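Glucanase (Clostridium thermocellum, PDB 5GXX) probably hydrolyses beta-1,4-glucan chains of cellulose as a family 9 endoglucanase of the cellulosome. Local coordinates at residues P322-K325 against Q326-N330. The protein carries 1 engineered substitution. Sequence-based numbering, arbitrary orientation.
Sequences PALK and QKYYN
Leu324 lies alongside Tyr328, one helical turn further on, its CB 4.0 Å from ring atom CE2 and its methyl CD2 3.7 Å from the phenol OH. Both side chains point the same way, and Lys327 also lies beside the leucine, pointing in that direction too. With CG of Lys327 anti to the backbone N (chi1 169°) and the chain bent at chi3, the ammonium end turns toward the leucine, NZ reaching 4.0 Å from CD2. That methyl therefore sits by two polar ends, and Asp274 OD1 collects both of them, as salt-bridge partner of Lys327 NZ and hydrogen-bond partner of Tyr328 OH, which would hold both ends in place. This is the i to i+3 and i to i+4 pattern of an alpha-helix, here the first turns of helix 322-340 in the glycosyl hydrolase family 9 region, with Pro322 in its opening turn. The backbone repeats the i+4 step: Tyr328 N donates to Leu324 O at 2.9 Å, with an N-H...O angle of 165°, and Tyr329 N to Lys325 O at 2.9 Å. Leu324 O also lies obliquely to the Tyr328 ring, 3.2 Å from its CD2. On the side facing helix 263-276, Leu324 and Tyr328 both touch Gln270. Tyr329 extends to helix 412-429, where its OH hydrogen-bonds Glu428 OE1, while the bent Lys325 chain carries NZ back to the carbonyls of Ala316 and Ile319.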
ATOM      1  N   PRO A 322     -29.983 -12.761 -65.616  1.00 21.70           N
ATOM      2  CA  PRO A 322     -28.727 -13.493 -65.484  1.00 21.82           C
ATOM      3  C   PRO A 322     -27.529 -12.609 -65.123  1.00 20.97           C
ATOM      4  O   PRO A 322     -26.724 -13.017 -64.279  1.00 20.73           O
ATOM      5  CB  PRO A 322     -28.537 -14.115 -66.872  1.00 22.24           C
ATOM      6  CG  PRO A 322     -29.940 -14.251 -67.410  1.00 24.16           C
ATOM      7  CD  PRO A 322     -30.638 -13.012 -66.915  1.00 21.98           C
ATOM      8  N   ALA A 323     -27.412 -11.435 -65.741  1.00 19.65           N
ATOM      9  CA  ALA A 323     -26.290 -10.544 -65.458  1.00 18.67           C
ATOM     10  C   ALA A 323     -26.308 -10.004 -64.023  1.00 18.47           C
ATOM     11  O   ALA A 323     -25.267  -9.984 -63.370  1.00 17.86           O
ATOM     12  CB  ALA A 323     -26.180  -9.414 -66.490  1.00 19.28           C
ATOM     13  N   LEU A 324     -27.475  -9.585 -63.538  1.00 18.14           N
ATOM     14  CA  LEU A 324     -27.613  -9.149 -62.145  1.00 17.87           C
ATOM     15  C   LEU A 324     -27.341 -10.284 -61.162  1.00 17.58           C
ATOM     16  O   LEU A 324     -26.630 -10.090 -60.174  1.00 16.18           O
ATOM     17  CB  LEU A 324     -28.985  -8.514 -61.871  1.00 18.83           C
ATOM     18  CG  LEU A 324     -29.354  -7.171 -62.523  1.00 21.94           C
ATOM     19  CD1 LEU A 324     -30.816  -6.829 -62.247  1.00 24.06           C
ATOM     20  CD2 LEU A 324     -28.461  -6.007 -62.095  1.00 22.96           C
ATOM     21  N   LYS A 325     -27.892 -11.465 -61.429  1.00 15.40           N
ATOM     22  CA  LYS A 325     -27.653 -12.618 -60.568  1.00 15.99           C
ATOM     23  C   LYS A 325     -26.167 -12.925 -60.427  1.00 16.38           C
ATOM     24  O   LYS A 325     -25.675 -13.130 -59.316  1.00 16.38           O
ATOM     25  CB  LYS A 325     -28.385 -13.864 -61.080  1.00 16.73           C
ATOM     26  CG  LYS A 325     -29.862 -13.863 -60.795  1.00 20.26           C
ATOM     27  CD  LYS A 325     -30.585 -14.933 -61.618  1.00 21.28           C
ATOM     28  CE  LYS A 325     -30.572 -16.281 -60.925  1.00 21.37           C
ATOM     29  NZ  LYS A 325     -31.469 -16.390 -59.737  1.00 22.83           N
ATOM     30  N   GLN A 326     -25.448 -12.958 -61.546  1.00 15.03           N
ATOM     31  CA  GLN A 326     -24.013 -13.255 -61.541  1.00 16.07           C
ATOM     32  C   GLN A 326     -23.213 -12.173 -60.815  1.00 14.40           C
ATOM     33  O   GLN A 326     -22.322 -12.469 -60.004  1.00 14.96           O
ATOM     34  CB  GLN A 326     -23.517 -13.379 -62.979  1.00 16.27           C
ATOM     35  CG  GLN A 326     -22.042 -13.704 -63.109  1.00 23.96           C
ATOM     36  CD  GLN A 326     -21.651 -13.902 -64.554  1.00 30.05           C
ATOM     37  OE1 GLN A 326     -21.196 -12.972 -65.222  1.00 35.33           O
ATOM     38  NE2 GLN A 326     -21.849 -15.115 -65.052  1.00 32.44           N
ATOM     39  N   LYS A 327     -23.544 -10.919 -61.098  1.00 14.07           N
ATOM     40  CA  LYS A 327     -22.843  -9.809 -60.454  1.00 14.41           C
ATOM     41  C   LYS A 327     -23.039  -9.858 -58.933  1.00 13.80           C
ATOM     42  O   LYS A 327     -22.086  -9.693 -58.181  1.00 13.03           O
ATOM     43  CB  LYS A 327     -23.304  -8.466 -61.021  1.00 15.69           C
ATOM     44  CG  LYS A 327     -22.825  -7.242 -60.249  1.00 17.13           C
ATOM     45  CD  LYS A 327     -23.165  -5.909 -60.909  1.00 19.34           C
ATOM     46  CE  LYS A 327     -24.662  -5.673 -60.929  1.00 16.38           C
ATOM     47  NZ  LYS A 327     -24.936  -4.302 -61.469  1.00 19.52           N
ATOM     48  N   TYR A 328     -24.269 -10.074 -58.473  1.00 13.17           N
ATOM     49  CA  TYR A 328     -24.475 -10.068 -57.025  1.00 12.78           C
ATOM     50  C   TYR A 328     -23.958 -11.310 -56.321  1.00 14.64           C
ATOM     51  O   TYR A 328     -23.424 -11.202 -55.215  1.00 14.32           O
ATOM     52  CB  TYR A 328     -25.943  -9.804 -56.676  1.00 12.15           C
ATOM     53  CG  TYR A 328     -26.442  -8.475 -57.184  1.00 10.89           C
ATOM     54  CD1 TYR A 328     -25.654  -7.334 -57.156  1.00 10.88           C
ATOM     55  CD2 TYR A 328     -27.735  -8.359 -57.686  1.00  9.91           C
ATOM     56  CE1 TYR A 328     -26.111  -6.120 -57.626  1.00 10.77           C
ATOM     57  CE2 TYR A 328     -28.203  -7.157 -58.153  1.00 13.38           C
ATOM     58  CZ  TYR A 328     -27.398  -6.042 -58.136  1.00 12.77           C
ATOM     59  OH  TYR A 328     -27.904  -4.854 -58.618  1.00 15.08           O
ATOM     60  N   TYR A 329     -24.114 -12.477 -56.952  1.00 14.02           N
ATOM     61  CA  TYR A 329     -23.543 -13.720 -56.433  1.00 13.36           C
ATOM     62  C   TYR A 329     -22.018 -13.617 -56.321  1.00 13.40           C
ATOM     63  O   TYR A 329     -21.452 -14.006 -55.302  1.00 14.92           O
ATOM     64  CB  TYR A 329     -23.901 -14.909 -57.340  1.00 13.91           C
ATOM     65  CG  TYR A 329     -23.337 -16.235 -56.872  1.00 14.92           C
ATOM     66  CD1 TYR A 329     -22.043 -16.646 -57.225  1.00 15.63           C
ATOM     67  CD2 TYR A 329     -24.085 -17.085 -56.056  1.00 17.76           C
ATOM     68  CE1 TYR A 329     -21.509 -17.853 -56.795  1.00 16.52           C
ATOM     69  CE2 TYR A 329     -23.554 -18.299 -55.627  1.00 16.61           C
ATOM     70  CZ  TYR A 329     -22.270 -18.677 -56.002  1.00 18.25           C
ATOM     71  OH  TYR A 329     -21.753 -19.874 -55.574  1.00 20.83           O
ATOM     72  N   ASN A 330     -21.352 -13.109 -57.355  1.00 12.51           N
ATOM     73  CA  ASN A 330     -19.884 -13.080 -57.337  1.00 11.86           C
ATOM     74  C   ASN A 330     -19.386 -12.143 -56.234  1.00 11.89           C
ATOM     75  O   ASN A 330     -18.414 -12.451 -55.524  1.00 12.30           O
ATOM     76  CB  ASN A 330     -19.361 -12.594 -58.693  1.00 13.25           C
ATOM     77  CG  ASN A 330     -19.409 -13.663 -59.776  1.00 15.60           C
ATOM     78  OD1 ASN A 330     -19.637 -14.843 -59.500  1.00 16.39           O
ATOM     79  ND2 ASN A 330     -19.164 -13.240 -61.020  1.00 16.59           N
TER